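Local coordinates for inositol monophosphatase family protein (PDB 5I3S) that probably hydrolyses the phosphate ester of inositol monophosphate or a related sugar phosphate, as a metal-dependent phosphatase of the inositol monophosphatase family, at residues Leu226-Asn237 / Leu262-Phe270; Pro84-Val92 / Arg179-Glu187. All blocks are in the same frame, centred on the assembly; numbering follows the deposited sequence.

Interaction 1: residues Leu226-Asn237 / Leu262-Phe270; sequences LLGEPLTISGPN and LIQLHEQRF
L227 reaches from the loop against the helix with both of its methyls, CD2 toward L262 and CD1 toward H266, with CG1 of I263 touched by both. Its CB starts off alongside the contact; the tip does the touching, because chi1 of -54° puts CG opposite the carbonyl carbon and the branches then fork toward the helix. CD2 presses on CB of L262 at 3.5 Å and also meets the backbone of I263, while CD1 lies over one face of the H266 imidazole, 4.0 Å from CG. Leucine suits this place, since a forked apolar end can meet L262 and I263 with one branch and lie over a ring face with the other.

The loop links strands 222-224 and 237-242 of the five-stranded sheet, and helix 259-270, the last of the chain, packs on this loop. One helical turn beyond L262, H266 has the CD2 edge of F270 over its other face, so its ring is held between two apolar neighbours. N237 OD1 lies at the imidazole edge, 3.3 Å from CE1, but its hydrogen bond is to N225 ND2. A turn further on, F270 sets CE1 3.9 Å from CB of P236, and the P236 carbonyl oxygen stands over the rim of one ring face.

Interaction 2: residues Pro84-Val92 / Arg179-Glu187; sequences PIDGTLNFV and RAYGSAALE
D86 brings its carboxylate up to the start of helix 184-193, where OD2 lies against the CB of A185 at 3.1 Å and takes the backbone N-H of the same residue in a short bond of 2.7 Å. The hydrogen points nearly straight at the oxygen (160°), and OD2 is met almost along its C-O axis. With chi1 at -167°, CG stands opposite the backbone N and the carboxylate extends toward the helix. An acid fits here because the first turn of a helix offers N-H groups not taken by the helix's own carbonyls. Alanine at 184 and 185 keeps little bulk beside the carboxylate, consistent with so close an approach. D86 OD1 is bridged through a water to A184 N, the second bond being weak.

Residues 83-88 spell DPIDGT, a signature of the inositol monophosphatase family. D86, with D83 of strand 78-83 and D208 of helix 206-218, lines the region where metals probably bind, as in relatives; a phosphate ion by G182, probably from the crystallisation liquor, may mark the pocket. S183 is the N-cap of helix 184-193: its OG accepts a weak bond from L186 N and donates to D86 O at 3.3 Å, approaching from above the carbonyl plane. G87, itself the N-cap of helix 88-94, has a positive phi that suits glycine, and its CA comes within 3.7 Å of G182 O.

One turn into that helix, N90 ND2 gives a hydrogen to Y181 O (2.8 Å, 167°), in the plane of both the amide and the carbonyl, and another to N97 O. Its OD1 is taken by R179 of the second subunit, so the amide is held at both ends. A water joins N90 N to G182 O.

Interaction 2 is buried, its centre about 10 Å from the centre of the chain, whereas interaction 1 is only partly buried and lies about 15 Å out. They share no helix or strand, though each has a residue at the end of a strand of the five-stranded sheet: 84-92 with 179-187 joins the N-terminal ends of two helices beside the subunit interface, while 226-237 with 262-270 packs a loop on the C-terminal helix, away from the second chain. The chemistry follows. Interaction 2 relies on directed polar bonds, waters and two glycines, G182 lying by a phosphate ion; interaction 1 relies on leucine, proline and ring packing. Their nearest atoms are about 9 Å apart, so they do not touch.

Interaction 1: residues Leu226-Asn237 / Leu262-Phe270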
# COMPACT_ATOMS: atom_id res chain seq x y z
N LEU A 226 -1.75 18.89 11.94
CA LEU A 226 -2.81 19.38 11.07
C LEU A 226 -3.13 20.87 11.25
O LEU A 226 -3.79 21.45 10.37
CB LEU A 226 -4.07 18.56 11.22
CG LEU A 226 -3.97 17.08 10.76
CD1 LEU A 226 -5.24 16.33 11.14
CD2 LEU A 226 -3.68 16.89 9.27
N LEU A 227 -2.66 21.46 12.36
CA LEU A 227 -2.79 22.90 12.60
C LEU A 227 -1.54 23.66 12.15
O LEU A 227 -1.42 24.84 12.47
CB LEU A 227 -3.00 23.13 14.09
CG LEU A 227 -4.15 22.34 14.68
CD1 LEU A 227 -4.28 22.54 16.19
CD2 LEU A 227 -5.43 22.71 13.95
N GLY A 228 -0.58 22.99 11.49
CA GLY A 228 0.70 23.58 11.11
C GLY A 228 1.73 23.76 12.22
O GLY A 228 2.69 24.50 12.04
N GLU A 229 1.52 23.13 13.38
CA GLU A 229 2.43 23.28 14.50
C GLU A 229 3.54 22.25 14.36
O GLU A 229 3.33 21.16 13.84
CB GLU A 229 1.70 23.06 15.84
CG GLU A 229 0.40 23.85 16.02
CD GLU A 229 -0.47 23.39 17.21
OE1 GLU A 229 -1.39 24.13 17.60
OE2 GLU A 229 -0.27 22.32 17.78
N PRO A 230 4.75 22.57 14.83
CA PRO A 230 5.85 21.61 14.66
C PRO A 230 5.68 20.31 15.45
O PRO A 230 5.12 20.35 16.53
CB PRO A 230 7.08 22.38 15.23
CG PRO A 230 6.52 23.54 16.02
CD PRO A 230 5.20 23.87 15.35
N LEU A 231 6.23 19.20 14.95
CA LEU A 231 6.20 17.92 15.66
C LEU A 231 7.35 17.83 16.59
O LEU A 231 8.44 18.25 16.28
CB LEU A 231 6.31 16.73 14.70
CG LEU A 231 5.18 16.68 13.69
CD1 LEU A 231 5.43 15.57 12.69
CD2 LEU A 231 3.85 16.51 14.39
N THR A 232 7.11 17.25 17.75
CA THR A 232 8.13 17.07 18.74
C THR A 232 7.88 15.71 19.33
O THR A 232 6.80 15.14 19.13
CB THR A 232 8.08 18.15 19.87
OG1 THR A 232 6.84 18.06 20.59
CG2 THR A 232 8.21 19.56 19.30
N ILE A 233 8.86 15.20 20.07
CA ILE A 233 8.75 13.88 20.69
C ILE A 233 8.17 13.92 22.10
O ILE A 233 8.11 12.90 22.78
CB ILE A 233 10.08 13.09 20.63
CG1 ILE A 233 11.23 13.87 21.29
CG2 ILE A 233 10.41 12.81 19.17
CD1 ILE A 233 12.32 12.95 21.79
N SER A 234 7.65 15.07 22.52
CA SER A 234 7.12 15.23 23.86
C SER A 234 5.70 14.70 23.96
O SER A 234 5.21 14.46 25.06
CB SER A 234 7.17 16.72 24.27
OG SER A 234 6.43 17.52 23.35
N GLY A 235 4.99 14.59 22.85
CA GLY A 235 3.68 13.97 22.85
C GLY A 235 3.14 13.43 21.53
O GLY A 235 3.65 13.71 20.45
N PRO A 236 2.07 12.62 21.61
CA PRO A 236 1.40 12.24 20.38
C PRO A 236 0.88 13.48 19.62
O PRO A 236 0.72 14.54 20.23
CB PRO A 236 0.23 11.38 20.86
CG PRO A 236 -0.03 11.86 22.29
CD PRO A 236 1.35 12.15 22.82
N ASN A 237 0.63 13.35 18.32
CA ASN A 237 0.09 14.43 17.52
C ASN A 237 -0.60 13.96 16.23
O ASN A 237 -0.41 12.81 15.79
CB ASN A 237 1.23 15.39 17.15
CG ASN A 237 0.84 16.85 17.30
OD1 ASN A 237 -0.31 17.28 16.99
ND2 ASN A 237 1.80 17.63 17.76
N LEU A 262 -10.65 21.75 13.28
CA LEU A 262 -9.45 20.96 13.59
C LEU A 262 -8.94 21.26 15.00
O LEU A 262 -8.52 20.31 15.72
CB LEU A 262 -8.32 21.19 12.58
CG LEU A 262 -8.54 20.61 11.19
CD1 LEU A 262 -7.57 21.24 10.21
CD2 LEU A 262 -8.34 19.11 11.21
N ILE A 263 -8.99 22.53 15.44
CA ILE A 263 -8.57 22.83 16.86
C ILE A 263 -9.41 22.06 17.85
O ILE A 263 -8.88 21.48 18.82
CB ILE A 263 -8.59 24.34 17.21
CG1 ILE A 263 -7.44 25.06 16.48
CG2 ILE A 263 -8.49 24.57 18.70
CD1 ILE A 263 -7.84 26.47 16.14
N GLN A 264 -10.72 22.05 17.60
CA GLN A 264 -11.63 21.40 18.53
C GLN A 264 -11.34 19.89 18.58
O GLN A 264 -11.24 19.34 19.65
CB GLN A 264 -13.08 21.69 18.19
CG GLN A 264 -14.04 20.85 19.03
CD GLN A 264 -15.39 21.51 19.21
OE1 GLN A 264 -15.49 22.62 19.76
NE2 GLN A 264 -16.45 20.84 18.74
N LEU A 265 -11.23 19.24 17.42
CA LEU A 265 -10.81 17.83 17.34
C LEU A 265 -9.54 17.57 18.11
O LEU A 265 -9.47 16.67 18.99
CB LEU A 265 -10.61 17.39 15.89
CG LEU A 265 -11.86 17.27 15.02
CD1 LEU A 265 -11.41 16.77 13.67
CD2 LEU A 265 -12.92 16.33 15.62
N HIS A 266 -8.55 18.39 17.80
CA HIS A 266 -7.26 18.29 18.46
C HIS A 266 -7.37 18.36 19.99
O HIS A 266 -6.78 17.53 20.68
CB HIS A 266 -6.32 19.39 17.92
CG HIS A 266 -4.94 19.30 18.47
ND1 HIS A 266 -3.91 18.66 17.80
CD2 HIS A 266 -4.43 19.71 19.65
CE1 HIS A 266 -2.82 18.73 18.53
NE2 HIS A 266 -3.11 19.34 19.66
N GLU A 267 -8.09 19.36 20.53
CA GLU A 267 -8.23 19.47 21.99
C GLU A 267 -8.98 18.24 22.56
O GLU A 267 -8.58 17.68 23.59
CB GLU A 267 -8.90 20.79 22.42
CG GLU A 267 -8.08 22.03 22.11
CD GLU A 267 -6.80 22.14 22.93
OE1 GLU A 267 -6.70 21.47 23.98
OE2 GLU A 267 -5.88 22.90 22.54
N GLN A 268 -10.03 17.80 21.87
CA GLN A 268 -10.79 16.61 22.33
C GLN A 268 -9.93 15.32 22.39
O GLN A 268 -10.11 14.47 23.29
CB GLN A 268 -12.05 16.40 21.44
CG GLN A 268 -13.09 17.49 21.59
CD GLN A 268 -14.15 17.51 20.50
OE1 GLN A 268 -15.14 18.23 20.63
NE2 GLN A 268 -13.96 16.73 19.42
N ARG A 269 -8.99 15.19 21.45
CA ARG A 269 -8.13 13.99 21.32
C ARG A 269 -6.94 14.04 22.30
O ARG A 269 -6.66 13.05 22.97
CB ARG A 269 -7.65 13.89 19.87
CG ARG A 269 -7.10 12.53 19.45
CD ARG A 269 -6.60 12.57 18.02
NE ARG A 269 -7.61 12.19 17.04
CZ ARG A 269 -7.98 10.92 16.78
NH1 ARG A 269 -7.46 9.88 17.44
NH2 ARG A 269 -8.92 10.69 15.85
N PHE A 270 -6.32 15.20 22.45
CA PHE A 270 -5.01 15.33 23.13
C PHE A 270 -4.97 16.09 24.48
O PHE A 270 -4.07 15.86 25.28
CB PHE A 270 -3.96 15.98 22.18
CG PHE A 270 -3.76 15.21 20.91
CD1 PHE A 270 -3.28 13.90 20.96
CD2 PHE A 270 -4.04 15.79 19.67
CE1 PHE A 270 -3.10 13.16 19.79
CE2 PHE A 270 -3.87 15.07 18.49
CZ PHE A 270 -3.41 13.75 18.56

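Interaction 2: residues Pro84-Val92 / Arg179-Glu187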
# COMPACT_ATOMS: atom_id res chain seq x y z
N PRO A 84 9.40 -1.02 18.36
CA PRO A 84 9.84 -2.37 17.99
C PRO A 84 9.16 -2.90 16.73
O PRO A 84 9.86 -3.38 15.88
CB PRO A 84 9.52 -3.22 19.24
CG PRO A 84 8.61 -2.36 20.04
CD PRO A 84 9.10 -0.97 19.80
N ILE A 85 7.83 -2.74 16.60
CA ILE A 85 7.09 -3.13 15.39
C ILE A 85 6.05 -2.06 15.02
O ILE A 85 5.00 -2.00 15.64
CB ILE A 85 6.38 -4.48 15.55
CG1 ILE A 85 7.39 -5.62 15.85
CG2 ILE A 85 5.58 -4.85 14.30
CD1 ILE A 85 6.74 -6.86 16.50
N ASP A 86 6.37 -1.22 14.04
CA ASP A 86 5.42 -0.31 13.48
C ASP A 86 4.73 -0.91 12.25
O ASP A 86 5.38 -1.20 11.24
CB ASP A 86 6.09 1.02 13.06
CG ASP A 86 5.04 2.11 12.75
OD1 ASP A 86 3.94 2.07 13.33
OD2 ASP A 86 5.28 2.98 11.91
N GLY A 87 3.40 -1.02 12.33
CA GLY A 87 2.63 -1.82 11.43
C GLY A 87 2.31 -3.20 11.98
O GLY A 87 2.45 -4.22 11.27
N THR A 88 1.82 -3.26 13.22
CA THR A 88 1.55 -4.57 13.82
C THR A 88 0.48 -5.36 13.04
O THR A 88 0.60 -6.58 12.89
CB THR A 88 1.17 -4.47 15.33
OG1 THR A 88 0.14 -3.53 15.48
CG2 THR A 88 2.31 -3.97 16.18
N LEU A 89 -0.56 -4.71 12.56
CA LEU A 89 -1.50 -5.40 11.72
C LEU A 89 -0.87 -5.93 10.44
O LEU A 89 -1.22 -7.04 10.00
CB LEU A 89 -2.72 -4.54 11.34
CG LEU A 89 -3.82 -4.35 12.39
CD1 LEU A 89 -4.95 -3.47 11.84
CD2 LEU A 89 -4.33 -5.70 12.88
N ASN A 90 -0.00 -5.15 9.78
CA ASN A 90 0.75 -5.69 8.63
C ASN A 90 1.51 -6.99 9.06
O ASN A 90 1.40 -8.01 8.42
CB ASN A 90 1.68 -4.63 7.98
CG ASN A 90 0.89 -3.55 7.20
OD1 ASN A 90 -0.32 -3.64 7.02
ND2 ASN A 90 1.59 -2.54 6.74
N PHE A 91 2.25 -6.93 10.15
CA PHE A 91 2.90 -8.07 10.70
C PHE A 91 1.92 -9.25 10.92
O PHE A 91 2.19 -10.38 10.47
CB PHE A 91 3.61 -7.68 11.99
CG PHE A 91 4.31 -8.82 12.68
CD1 PHE A 91 5.68 -8.85 12.71
CD2 PHE A 91 3.58 -9.85 13.31
CE1 PHE A 91 6.34 -9.88 13.37
CE2 PHE A 91 4.23 -10.88 13.97
CZ PHE A 91 5.62 -10.89 14.00
N VAL A 92 0.80 -9.01 11.60
CA VAL A 92 -0.12 -10.12 11.89
C VAL A 92 -0.69 -10.70 10.60
O VAL A 92 -0.63 -11.92 10.42
CB VAL A 92 -1.25 -9.70 12.85
CG1 VAL A 92 -2.37 -10.76 12.95
CG2 VAL A 92 -0.66 -9.45 14.23
N ARG A 179 -3.52 6.38 -1.45
CA ARG A 179 -2.88 5.14 -1.07
C ARG A 179 -2.90 5.03 0.46
O ARG A 179 -3.06 6.03 1.14
CB ARG A 179 -1.42 5.12 -1.55
CG ARG A 179 -1.21 5.33 -3.03
CD ARG A 179 -1.69 4.11 -3.83
NE ARG A 179 -1.46 4.26 -5.26
CZ ARG A 179 -2.31 4.79 -6.13
NH1 ARG A 179 -3.53 5.23 -5.77
NH2 ARG A 179 -1.96 4.84 -7.41
N ALA A 180 -2.71 3.82 0.98
CA ALA A 180 -2.55 3.59 2.42
C ALA A 180 -1.93 2.22 2.62
O ALA A 180 -2.45 1.21 2.12
CB ALA A 180 -3.92 3.64 3.13
N TYR A 181 -0.84 2.20 3.36
CA TYR A 181 0.04 1.04 3.45
C TYR A 181 0.08 0.45 4.82
O TYR A 181 0.49 -0.69 4.98
CB TYR A 181 1.44 1.44 2.99
CG TYR A 181 1.50 1.99 1.55
CD1 TYR A 181 1.06 1.23 0.46
CD2 TYR A 181 2.06 3.22 1.28
CE1 TYR A 181 1.15 1.72 -0.85
CE2 TYR A 181 2.15 3.73 -0.02
CZ TYR A 181 1.67 2.97 -1.08
OH TYR A 181 1.76 3.49 -2.36
N GLY A 182 -0.34 1.20 5.83
CA GLY A 182 -0.61 0.64 7.15
C GLY A 182 0.59 0.68 8.09
O GLY A 182 0.49 0.13 9.18
N SER A 183 1.72 1.27 7.66
CA SER A 183 2.84 1.52 8.55
C SER A 183 3.32 2.97 8.52
O SER A 183 4.04 3.37 7.61
CB SER A 183 4.02 0.66 8.16
OG SER A 183 5.14 1.09 8.91
N ALA A 184 3.00 3.73 9.55
CA ALA A 184 3.27 5.14 9.56
C ALA A 184 4.71 5.51 9.29
O ALA A 184 4.98 6.41 8.49
CB ALA A 184 2.78 5.76 10.86
N ALA A 185 5.64 4.76 9.90
CA ALA A 185 7.07 5.03 9.70
C ALA A 185 7.50 4.80 8.25
O ALA A 185 8.28 5.62 7.67
CB ALA A 185 7.89 4.14 10.63
N LEU A 186 6.99 3.71 7.66
CA LEU A 186 7.21 3.44 6.21
C LEU A 186 6.46 4.42 5.29
O LEU A 186 6.94 4.73 4.21
CB LEU A 186 6.91 1.98 5.85
CG LEU A 186 7.98 1.04 6.43
CD1 LEU A 186 7.48 -0.42 6.43
CD2 LEU A 186 9.31 1.19 5.71
N GLU A 187 5.31 4.92 5.71
CA GLU A 187 4.62 5.97 4.91
C GLU A 187 5.37 7.31 4.89
O GLU A 187 5.40 8.00 3.88
CB GLU A 187 3.15 6.12 5.35
CG GLU A 187 2.29 4.97 4.81
CD GLU A 187 1.11 4.61 5.68
OE1 GLU A 187 1.23 4.55 6.94
OE2 GLU A 187 0.06 4.38 5.11
O HOH W 1 1.21 2.53 12.20
O HOH W 2 -0.19 -2.57 10.33